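YghZ aldo-keto reductase (Escherichia coli, PDB 3N6Q) probably catalyses the NAD(P)H-dependent reduction of aldehydes or ketones to alcohols, as a TIM-barrel member of the aldo-keto reductase family. Local coordinates at residues Q12-Y17 against L25-L30; S195-N200 against A221-A226; L199-D204 against Q327-I332; A285-L290 against V312-N317. All blocks are in the same frame, centred on the assembly; numbering follows the deposited sequence. Where two conformers were deposited one is given.

Contact 1: Q12-Y17 against L25-L30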
# COMPACT_ATOMS: atom_id res chain seq x y z
N GLN B 12 -13.52 -8.21 36.74
CA GLN B 12 -13.10 -9.49 37.29
C GLN B 12 -12.36 -10.44 36.33
O GLN B 12 -11.59 -11.31 36.79
CB GLN B 12 -14.32 -10.24 37.84
CG GLN B 12 -14.85 -9.56 39.11
CD GLN B 12 -16.07 -10.22 39.65
OE1 GLN B 12 -17.07 -10.40 38.93
NE2 GLN B 12 -16.02 -10.56 40.93
N MET B 13 -12.56 -10.25 35.02
CA MET B 13 -11.84 -11.09 34.05
C MET B 13 -10.34 -10.85 34.15
O MET B 13 -9.85 -9.70 34.38
CB MET B 13 -12.36 -10.86 32.59
CG MET B 13 -11.59 -11.67 31.53
SD MET B 13 -11.60 -13.46 31.57
CE MET B 13 -13.32 -13.87 31.73
N GLN B 14 -9.59 -11.93 34.00
CA GLN B 14 -8.14 -11.86 33.89
C GLN B 14 -7.76 -11.74 32.39
O GLN B 14 -8.26 -12.51 31.57
CB GLN B 14 -7.54 -13.16 34.43
CG GLN B 14 -5.99 -13.17 34.39
CD GLN B 14 -5.38 -14.45 34.94
OE1 GLN B 14 -5.05 -15.36 34.19
NE2 GLN B 14 -5.29 -14.56 36.28
N TYR B 15 -6.87 -10.81 32.09
CA TYR B 15 -6.33 -10.62 30.75
C TYR B 15 -4.85 -10.99 30.76
O TYR B 15 -4.13 -10.69 31.73
CB TYR B 15 -6.49 -9.17 30.37
CG TYR B 15 -7.98 -8.84 30.30
CD1 TYR B 15 -8.73 -9.14 29.13
CD2 TYR B 15 -8.65 -8.27 31.41
CE1 TYR B 15 -10.14 -8.98 29.11
CE2 TYR B 15 -10.06 -8.04 31.37
CZ TYR B 15 -10.78 -8.39 30.21
OH TYR B 15 -12.15 -8.20 30.17
N ARG B 16 -4.40 -11.62 29.68
CA ARG B 16 -3.00 -12.02 29.52
C ARG B 16 -2.44 -11.45 28.25
O ARG B 16 -3.09 -11.59 27.17
CB ARG B 16 -2.93 -13.55 29.44
CG ARG B 16 -3.45 -14.21 30.74
CD ARG B 16 -3.21 -15.74 30.68
NE ARG B 16 -3.54 -16.29 32.01
CZ ARG B 16 -3.04 -17.40 32.53
NH1 ARG B 16 -2.23 -18.19 31.80
NH2 ARG B 16 -3.38 -17.73 33.78
N TYR B 17 -1.25 -10.84 28.35
CA TYR B 17 -0.54 -10.41 27.14
C TYR B 17 -0.27 -11.59 26.27
O TYR B 17 0.16 -12.65 26.74
CB TYR B 17 0.79 -9.68 27.46
CG TYR B 17 0.53 -8.30 27.99
CD1 TYR B 17 0.43 -7.23 27.13
CD2 TYR B 17 0.30 -8.09 29.36
CE1 TYR B 17 0.08 -5.94 27.62
CE2 TYR B 17 0.01 -6.80 29.86
CZ TYR B 17 -0.10 -5.75 28.99
OH TYR B 17 -0.39 -4.50 29.45
N LEU B 25 -5.38 -10.75 25.73
CA LEU B 25 -6.58 -11.54 25.48
C LEU B 25 -7.20 -11.85 26.86
O LEU B 25 -6.45 -11.97 27.86
CB LEU B 25 -6.23 -12.83 24.74
CG LEU B 25 -5.67 -12.53 23.31
CD1 LEU B 25 -5.23 -13.82 22.65
CD2 LEU B 25 -6.74 -11.79 22.46
N PRO B 26 -8.53 -11.96 26.92
CA PRO B 26 -9.15 -12.57 28.12
C PRO B 26 -8.63 -13.98 28.29
O PRO B 26 -8.40 -14.68 27.27
CB PRO B 26 -10.63 -12.58 27.75
CG PRO B 26 -10.59 -12.81 26.20
CD PRO B 26 -9.48 -11.89 25.79
N ALA B 27 -8.43 -14.43 29.55
CA ALA B 27 -7.95 -15.78 29.79
C ALA B 27 -8.94 -16.82 29.32
O ALA B 27 -8.54 -17.96 29.05
CB ALA B 27 -7.63 -16.02 31.37
N LEU B 28 -10.22 -16.46 29.21
CA LEU B 28 -11.17 -17.34 28.52
C LEU B 28 -11.72 -16.56 27.30
O LEU B 28 -12.12 -15.39 27.46
CB LEU B 28 -12.35 -17.76 29.43
CG LEU B 28 -11.89 -18.66 30.61
CD1 LEU B 28 -11.41 -17.74 31.80
CD2 LEU B 28 -13.03 -19.49 31.02
N SER B 29 -11.63 -17.17 26.13
CA SER B 29 -12.21 -16.57 24.88
C SER B 29 -13.39 -17.36 24.44
O SER B 29 -13.50 -18.56 24.76
CB SER B 29 -11.16 -16.60 23.78
OG SER B 29 -10.09 -15.79 24.20
N LEU B 30 -14.26 -16.76 23.61
CA LEU B 30 -15.40 -17.51 23.11
C LEU B 30 -15.15 -17.99 21.66
O LEU B 30 -14.80 -17.19 20.79
CB LEU B 30 -16.65 -16.61 23.13
CG LEU B 30 -17.90 -17.38 22.62
CD1 LEU B 30 -18.45 -18.46 23.61
CD2 LEU B 30 -19.05 -16.39 22.26

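Contact 2: S195-N200 against A221-A226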
# COMPACT_ATOMS: atom_id res chain seq x y z
N SER B 195 -4.71 -27.60 19.45
CA SER B 195 -5.61 -28.31 20.33
C SER B 195 -4.74 -28.67 21.52
O SER B 195 -3.68 -29.27 21.32
CB SER B 195 -6.05 -29.65 19.68
OG SER B 195 -6.95 -29.38 18.61
N TYR B 196 -5.26 -28.47 22.73
CA TYR B 196 -4.43 -28.60 23.96
C TYR B 196 -5.36 -28.72 25.15
O TYR B 196 -6.26 -27.90 25.33
CB TYR B 196 -3.57 -27.34 24.11
CG TYR B 196 -2.54 -27.45 25.22
CD1 TYR B 196 -2.17 -28.69 25.73
CD2 TYR B 196 -2.05 -26.30 25.82
CE1 TYR B 196 -1.16 -28.78 26.74
CE2 TYR B 196 -1.11 -26.38 26.87
CZ TYR B 196 -0.66 -27.61 27.28
OH TYR B 196 0.30 -27.68 28.31
N ASN B 197 -5.25 -29.82 25.90
CA ASN B 197 -6.07 -29.98 27.09
C ASN B 197 -5.40 -31.05 27.97
O ASN B 197 -4.33 -31.60 27.64
CB ASN B 197 -7.52 -30.42 26.72
CG ASN B 197 -7.57 -31.65 25.79
OD1 ASN B 197 -7.20 -32.75 26.16
ND2 ASN B 197 -8.11 -31.45 24.57
N LEU B 198 -6.11 -31.44 29.02
CA LEU B 198 -5.50 -32.36 29.97
C LEU B 198 -5.15 -33.70 29.33
O LEU B 198 -4.17 -34.32 29.71
CB LEU B 198 -6.45 -32.59 31.15
CG LEU B 198 -6.20 -31.81 32.42
CD1 LEU B 198 -7.29 -32.27 33.39
CD2 LEU B 198 -4.85 -32.16 33.02
N LEU B 199 -5.92 -34.11 28.32
CA LEU B 199 -5.80 -35.42 27.71
C LEU B 199 -4.96 -35.37 26.45
O LEU B 199 -4.72 -36.39 25.85
CB LEU B 199 -7.18 -35.99 27.35
CG LEU B 199 -8.13 -35.93 28.55
CD1 LEU B 199 -9.39 -36.66 28.17
CD2 LEU B 199 -7.46 -36.60 29.75
N ASN B 200 -4.58 -34.17 26.02
CA ASN B 200 -3.89 -34.04 24.74
C ASN B 200 -2.72 -33.09 24.85
O ASN B 200 -2.88 -31.85 24.79
CB ASN B 200 -4.84 -33.63 23.60
CG ASN B 200 -4.11 -33.54 22.27
OD1 ASN B 200 -2.89 -33.76 22.20
ND2 ASN B 200 -4.81 -33.17 21.24
N ALA B 221 -5.57 -22.17 23.53
CA ALA B 221 -5.93 -23.58 23.50
C ALA B 221 -7.32 -23.87 22.89
O ALA B 221 -8.38 -23.50 23.45
CB ALA B 221 -5.84 -24.20 24.97
N PHE B 222 -7.33 -24.66 21.81
CA PHE B 222 -8.59 -25.09 21.18
C PHE B 222 -9.01 -26.42 21.80
O PHE B 222 -8.16 -27.25 22.19
CB PHE B 222 -8.31 -25.28 19.67
CG PHE B 222 -9.49 -25.78 18.88
CD1 PHE B 222 -10.56 -24.94 18.60
CD2 PHE B 222 -9.52 -27.09 18.42
CE1 PHE B 222 -11.67 -25.38 17.88
CE2 PHE B 222 -10.64 -27.55 17.70
CZ PHE B 222 -11.71 -26.68 17.42
N THR B 223 -10.32 -26.62 21.97
CA THR B 223 -10.92 -27.81 22.65
C THR B 223 -10.28 -28.09 24.05
O THR B 223 -9.88 -29.21 24.33
CB THR B 223 -10.89 -29.14 21.89
OG1 THR B 223 -9.55 -29.47 21.44
CG2 THR B 223 -11.87 -29.09 20.67
N PRO B 224 -10.20 -27.05 24.86
CA PRO B 224 -9.62 -27.23 26.24
C PRO B 224 -10.45 -28.17 27.12
O PRO B 224 -9.92 -28.68 28.13
CB PRO B 224 -9.63 -25.80 26.81
CG PRO B 224 -10.93 -25.13 26.13
CD PRO B 224 -10.86 -25.72 24.68
N LEU B 225 -11.71 -28.42 26.73
CA LEU B 225 -12.55 -29.42 27.42
C LEU B 225 -12.66 -30.76 26.71
O LEU B 225 -13.44 -31.63 27.16
CB LEU B 225 -13.94 -28.85 27.76
CG LEU B 225 -13.96 -27.59 28.63
CD1 LEU B 225 -15.40 -27.20 28.88
CD2 LEU B 225 -13.24 -27.86 30.00
N ALA B 226 -11.77 -30.99 25.73
CA ALA B 226 -11.68 -32.32 25.03
C ALA B 226 -13.04 -32.78 24.54
O ALA B 226 -13.41 -33.93 24.70
CB ALA B 226 -10.97 -33.38 25.90
O HOH W 1 -7.76 -29.19 29.87

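Contact 3: L199-D204 against Q327-I332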
# COMPACT_ATOMS: atom_id res chain seq x y z
N LEU B 199 -5.92 -34.11 28.32
CA LEU B 199 -5.80 -35.42 27.71
C LEU B 199 -4.96 -35.37 26.45
O LEU B 199 -4.72 -36.39 25.85
CB LEU B 199 -7.18 -35.99 27.35
CG LEU B 199 -8.13 -35.93 28.55
CD1 LEU B 199 -9.39 -36.66 28.17
CD2 LEU B 199 -7.46 -36.60 29.75
N ASN B 200 -4.58 -34.17 26.02
CA ASN B 200 -3.89 -34.04 24.74
C ASN B 200 -2.72 -33.09 24.85
O ASN B 200 -2.88 -31.85 24.79
CB ASN B 200 -4.84 -33.63 23.60
CG ASN B 200 -4.11 -33.54 22.27
OD1 ASN B 200 -2.89 -33.76 22.20
ND2 ASN B 200 -4.81 -33.17 21.24
N ARG B 201 -1.54 -33.65 25.14
CA ARG B 201 -0.38 -32.82 25.43
C ARG B 201 0.68 -32.84 24.37
O ARG B 201 1.82 -32.53 24.66
CB ARG B 201 0.23 -33.13 26.80
CG ARG B 201 -0.89 -33.13 27.84
CD ARG B 201 -0.37 -32.87 29.16
NE ARG B 201 -1.31 -33.40 30.10
CZ ARG B 201 -0.98 -33.70 31.33
NH1 ARG B 201 0.29 -33.49 31.71
NH2 ARG B 201 -1.92 -34.18 32.16
N TRP B 202 0.27 -32.95 23.11
CA TRP B 202 1.19 -32.85 22.00
C TRP B 202 2.00 -31.57 22.05
O TRP B 202 3.20 -31.57 21.76
CB TRP B 202 0.47 -33.05 20.63
CG TRP B 202 -0.14 -31.82 19.96
CD1 TRP B 202 -1.49 -31.50 19.91
CD2 TRP B 202 0.53 -30.81 19.17
NE1 TRP B 202 -1.67 -30.35 19.18
CE2 TRP B 202 -0.46 -29.90 18.72
CE3 TRP B 202 1.87 -30.58 18.81
CZ2 TRP B 202 -0.15 -28.77 17.94
CZ3 TRP B 202 2.17 -29.46 18.01
CH2 TRP B 202 1.16 -28.58 17.57
N VAL B 203 1.38 -30.46 22.46
CA VAL B 203 2.11 -29.20 22.43
C VAL B 203 3.31 -29.24 23.41
O VAL B 203 4.35 -28.63 23.18
CB VAL B 203 1.25 -27.94 22.74
CG1 VAL B 203 -0.00 -27.87 21.87
CG2 VAL B 203 0.93 -27.86 24.12
N ASP B 204 3.12 -29.93 24.51
CA ASP B 204 4.15 -30.08 25.56
C ASP B 204 5.26 -31.00 25.02
O ASP B 204 6.44 -30.61 24.83
CB ASP B 204 3.50 -30.72 26.83
CG ASP B 204 2.51 -29.76 27.57
OD1 ASP B 204 2.37 -28.61 27.13
OD2 ASP B 204 1.89 -30.15 28.61
N GLN B 327 -0.58 -36.57 40.46
CA GLN B 327 -1.76 -37.42 40.66
C GLN B 327 -2.69 -37.37 39.41
O GLN B 327 -3.25 -38.38 38.95
CB GLN B 327 -2.52 -36.97 41.92
CG GLN B 327 -1.94 -37.45 43.28
CD GLN B 327 -2.63 -36.88 44.53
OE1 GLN B 327 -3.12 -35.73 44.54
NE2 GLN B 327 -2.61 -37.66 45.61
N ILE B 328 -2.88 -36.16 38.91
CA ILE B 328 -3.66 -35.97 37.66
C ILE B 328 -3.02 -36.80 36.54
O ILE B 328 -3.69 -37.62 35.90
CB ILE B 328 -3.69 -34.47 37.29
CG1 ILE B 328 -4.67 -33.76 38.24
CG2 ILE B 328 -4.08 -34.29 35.70
CD1 ILE B 328 -4.61 -32.20 38.19
N ASP B 329 -1.71 -36.66 36.33
CA ASP B 329 -1.05 -37.45 35.28
C ASP B 329 -1.15 -38.95 35.50
O ASP B 329 -1.32 -39.73 34.55
CB ASP B 329 0.42 -37.07 35.13
CG ASP B 329 0.60 -35.69 34.52
OD1 ASP B 329 -0.42 -35.04 34.16
OD2 ASP B 329 1.76 -35.24 34.46
N GLN B 330 -0.97 -39.38 36.74
CA GLN B 330 -1.13 -40.78 37.00
C GLN B 330 -2.53 -41.35 36.65
O GLN B 330 -2.62 -42.47 36.11
CB GLN B 330 -0.75 -41.08 38.47
CG GLN B 330 -0.74 -42.59 38.80
CD GLN B 330 0.50 -43.25 38.26
OE1 GLN B 330 1.62 -42.81 38.53
NE2 GLN B 330 0.31 -44.26 37.41
N HIS B 331 -3.62 -40.66 37.02
CA HIS B 331 -4.97 -41.13 36.68
C HIS B 331 -5.08 -41.20 35.15
O HIS B 331 -5.70 -42.13 34.61
CB HIS B 331 -6.06 -40.18 37.18
CG HIS B 331 -6.27 -40.23 38.66
ND1 HIS B 331 -6.38 -41.43 39.35
CD2 HIS B 331 -6.39 -39.25 39.58
CE1 HIS B 331 -6.58 -41.17 40.63
NE2 HIS B 331 -6.63 -39.86 40.79
N ILE B 332 -4.44 -40.26 34.47
CA ILE B 332 -4.51 -40.26 32.97
C ILE B 332 -3.81 -41.47 32.36
O ILE B 332 -4.42 -42.23 31.58
CB ILE B 332 -4.09 -38.92 32.34
CG1 ILE B 332 -5.13 -37.84 32.69
CG2 ILE B 332 -3.98 -39.03 30.78
CD1 ILE B 332 -4.58 -36.39 32.56

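Contact 4: A285-L290 against V312-N317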
# COMPACT_ATOMS: atom_id res chain seq x y z
N ALA B 285 -10.23 -28.59 34.55
CA ALA B 285 -9.60 -28.73 33.22
C ALA B 285 -9.10 -27.37 32.65
O ALA B 285 -7.97 -27.27 32.13
CB ALA B 285 -10.63 -29.44 32.21
N LEU B 286 -9.91 -26.31 32.78
CA LEU B 286 -9.54 -24.98 32.39
C LEU B 286 -8.46 -24.36 33.30
O LEU B 286 -7.52 -23.73 32.81
CB LEU B 286 -10.75 -24.05 32.34
CG LEU B 286 -11.83 -24.52 31.37
CD1 LEU B 286 -13.08 -23.54 31.50
CD2 LEU B 286 -11.26 -24.62 29.93
N SER B 287 -8.58 -24.57 34.61
CA SER B 287 -7.58 -24.02 35.53
C SER B 287 -6.22 -24.64 35.23
O SER B 287 -5.20 -23.99 35.28
CB SER B 287 -7.99 -24.36 36.98
OG SER B 287 -9.16 -23.61 37.34
N TRP B 288 -6.23 -25.93 34.92
CA TRP B 288 -4.99 -26.63 34.61
C TRP B 288 -4.25 -26.05 33.44
O TRP B 288 -3.05 -25.88 33.47
CB TRP B 288 -5.28 -28.12 34.42
CG TRP B 288 -4.02 -28.94 34.23
CD1 TRP B 288 -3.33 -29.66 35.21
CD2 TRP B 288 -3.35 -29.19 32.99
NE1 TRP B 288 -2.23 -30.32 34.61
CE2 TRP B 288 -2.22 -30.01 33.26
CE3 TRP B 288 -3.57 -28.76 31.66
CZ2 TRP B 288 -1.36 -30.46 32.25
CZ3 TRP B 288 -2.70 -29.18 30.67
CH2 TRP B 288 -1.59 -30.02 30.97
N LEU B 289 -4.97 -25.71 32.37
CA LEU B 289 -4.32 -25.03 31.25
C LEU B 289 -3.77 -23.68 31.66
O LEU B 289 -2.70 -23.28 31.20
CB LEU B 289 -5.35 -24.88 30.08
CG LEU B 289 -5.63 -26.22 29.38
CD1 LEU B 289 -6.95 -26.13 28.50
CD2 LEU B 289 -4.42 -26.55 28.42
N LEU B 290 -4.52 -22.95 32.48
CA LEU B 290 -4.22 -21.57 32.83
C LEU B 290 -3.31 -21.45 34.12
O LEU B 290 -3.16 -20.36 34.69
CB LEU B 290 -5.51 -20.84 33.17
CG LEU B 290 -6.36 -20.54 31.90
CD1 LEU B 290 -7.69 -19.95 32.28
CD2 LEU B 290 -5.57 -19.63 30.89
N VAL B 312 -15.90 -19.36 33.71
CA VAL B 312 -15.02 -18.25 34.04
C VAL B 312 -14.60 -18.34 35.50
O VAL B 312 -13.60 -17.73 35.90
CB VAL B 312 -15.61 -16.85 33.80
CG1 VAL B 312 -15.80 -16.55 32.26
CG2 VAL B 312 -16.91 -16.65 34.60
N GLN B 313 -15.38 -19.05 36.30
CA GLN B 313 -15.03 -19.28 37.72
C GLN B 313 -13.83 -20.18 37.92
O GLN B 313 -13.26 -20.26 39.03
CB GLN B 313 -16.23 -19.83 38.50
CG GLN B 313 -17.33 -18.78 38.65
CD GLN B 313 -18.45 -19.32 39.50
OE1 GLN B 313 -18.23 -19.68 40.67
NE2 GLN B 313 -19.62 -19.52 38.90
N ALA B 314 -13.37 -20.79 36.82
CA ALA B 314 -12.04 -21.48 36.88
C ALA B 314 -10.95 -20.50 37.37
O ALA B 314 -9.95 -20.92 38.02
CB ALA B 314 -11.67 -22.08 35.51
N LEU B 315 -11.11 -19.21 37.06
CA LEU B 315 -10.11 -18.25 37.46
C LEU B 315 -9.96 -18.13 39.00
O LEU B 315 -9.01 -17.51 39.47
CB LEU B 315 -10.36 -16.85 36.84
CG LEU B 315 -10.36 -16.87 35.28
CD1 LEU B 315 -10.87 -15.49 34.78
CD2 LEU B 315 -8.88 -17.16 34.83
N ASN B 316 -10.93 -18.65 39.75
CA ASN B 316 -10.87 -18.56 41.24
C ASN B 316 -9.88 -19.52 41.86
O ASN B 316 -9.61 -19.45 43.08
CB ASN B 316 -12.26 -18.79 41.82
CG ASN B 316 -13.17 -17.64 41.47
OD1 ASN B 316 -12.68 -16.54 41.30
ND2 ASN B 316 -14.45 -17.89 41.31
N ASN B 317 -9.40 -20.49 41.07
CA ASN B 317 -8.45 -21.45 41.59
C ASN B 317 -7.50 -21.88 40.50
O ASN B 317 -7.70 -22.95 39.90
CB ASN B 317 -9.19 -22.69 42.16
CG ASN B 317 -8.27 -23.56 43.02
OD1 ASN B 317 -7.05 -23.39 42.99
ND2 ASN B 317 -8.85 -24.56 43.72

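Contact 1: Q12-Y17 against L25-L30
R16 and L25 face each other as an antiparallel hydrogen-bonded pair of the beta hairpin formed by strands 15-17 and 24-31, the N-terminal hairpin of this TIM-barrel chain. In the backbone, R16 N donates to L25 O over 2.8 Å at 167°, L25 N returns the bond to R16 O, and A27 N reaches Q14 O at 2.8 Å. Between them Y15 and P26 form a non-hydrogen-bonded pair whose CA atoms lie 4.3 Å apart.

Apolar packing fills the side carrying Y15 and P26. The Y15 ring meets the proline obliquely, CE1 standing 3.9 Å from P26 CB, while its OH bonds to G56 O. M13 CG lies over one face of that ring, toward its rim, and also touches P26 CB. With CG anti to the backbone N (chi1 178°) and bends at chi2 and chi3, M13 brings SD to 4.3 Å from L28 CD1.

Polar contacts occupy the side of R16. Its NE and NH2 grip Q14 OE1 side-on, the oxygen lying in the guanidinium plane, and A27 CB packs against this pair. A leucine in place of this glutamine would probably leave NE without its acceptor and cost the guanidinium one anchor, NH1 and NH2 keeping L290 O, D292 O and V295 O. Q14 OE1 receives R16 NE at 2.8 Å, the donor tilted 25° from the amide carbonyl plane.

Contact 2: S195-N200 against A221-A226
N197 reaches across to the turn T223-A226 with its amide, and the loops that follow strands 191-193 and 218-221 of the barrel meet partly through this side chain. A chi1 of 52° sets CG between the backbone N and the carbonyl carbon, and the amide's own rotation then sends its two ends to different partners. ND2 crosses to T223 O at 2.9 Å, the carbonyl oxygen lying 22° out of the amide plane. OD1 faces back to its own loop and accepts from L199 N in the carbonyl plane, on a lone pair, at 2.9 Å: an Asx turn within the type I turn N197-N200. A226 CB packs against the amide, 3.7 Å from ND2, and also meets L199 CD1.

At the other end of the contact S195 and F222 are joined by a single backbone bridge. S195 OG lies at the edge of the F222 ring, 3.4 Å from CD2 and near the ring plane. Y196 N donates to F222 O at 3.2 Å, in the carbonyl plane, whereas T223 OG1 approaches the same oxygen from above that plane. The Y196 ring leads away from the contact, leaving its CB against A221 CB.

A water ties L198 N to P224 O, another polar link near the turn. T223 O serves both N197 ND2 and A226 N. The two turns are therefore coupled through one amide: ND2 shares an acceptor with the bond that closes T223-A226, while OD1 braces N197-N200, which is consistent with N197 fixing the loops' relative placement.

Contact 3: L199-D204 against Q327-I332
L199 and I332 make the closest backbone approach, CA to CA 7.3 Å, so the loop leading into helix 202-205 meets helix 322-334 through side chains rather than main chain. R201, at the N-cap position of the short helix, carries most of the contact. Its CG is anti to the carbonyl carbon (chi1 -50°) and the chain runs extended from CG to NE, which carries the guanidinium across to D329.

There NH2 donates to D329 OD1, at the guanidinium edge, over 2.6 Å, and NH1 adds a weak bond to the same oxygen at 3.0 Å. From the carboxylate's side the approach is syn but 32° out of plane, and the two flat groups stand 49° apart, so the salt bridge converges on one oxygen rather than pairing two in plane.

Apolar groups flank the arginine end of the ion pair. I332 CD1 comes to 3.5 Å from R201 NH2 at the guanidinium edge, and I328 CG2 reaches the same nitrogen obliquely. L199 CD2 packs on I332 CG1 at 4.0 Å. W288 of helix 281-289 touches both R201 and I328, and R201 NE is bonded to L198 O.

A methionine in place of this arginine would probably leave D329 without its cationic mate and L198 O without the NE donor.

With the guanidinium held by a carbonyl at NE and a carboxylate at its NH groups, its rotation is well constrained; the ion pair pins the start of helix 202-205 to the C-terminal helix, and the isoleucines beside NH2 may limit water there, though both charged residues stay partly exposed.

Contact 4: A285-L290 against V312-N317
S287 and A314 bring the backbones together, their CA atoms 5.3 Å apart, where the last turn of helix 281-289 meets the short 3-10 segment around A314. The latter is defined by three i to i+3 bonds, among them N316 N to Q313 O and N317 N to A314 O. On the other side, L290 is the first residue to leave helical backbone angles, though its N still bonds to L286 O.

The hydroxyl of S287 is the polar centre. It stands anti to the carbonyl carbon (chi1 -69°) and comes within 2.9 Å of A314 O and 3.0 Å of N317 O. The one hydroxyl proton cannot be assigned between these carbonyls, and Q283 O of the same helix is a further candidate; the oxygen in turn receives Q279 NE2. A314 CB lies 3.5 Å from S287 OG, so the methyl packs beside the hydroxyl.

In the TIM barrel this joins helix 281-289, which precedes strand 297-300, to the loop after helix 305-312, which follows that strand. The linkage thus spans a helix-strand-helix passage, with L286 and L290 also touching V298 on the strand.

Apolar contacts complete it. L286 CB meets A314 CB at 3.8 Å, methylene against methyl. L290 and L315 touch by their branch ends, CD1 to CD2 at 4.0 Å; although L315 starts out away from the helix at its CB, its CD2 returns to make this contact. L315 also packs on A27 and L28 of strand 24-31, and L286 on L28.

How the contacts relate
From the N terminus, contact 1 closes the short hairpin loop ahead of the other barrel strands in the sequence. Contact 2 then spans residues 195-226, joining the loops after two neighbouring barrel strands. Contact 3 opens from the same region, sharing L199 and N200 with contact 2, and closes a much longer loop at helix 322-334; contact 4 is nested inside it. Helix 281-289 is the common neighbour: its L289 packs on P224 and Y196 of contact 2, W288 on R201 of contact 3, and L290, just past its end, accepts from R16 NH2 of contact 1 through its O. Contacts 1 and 3, with centres about 24 Å apart, do not touch.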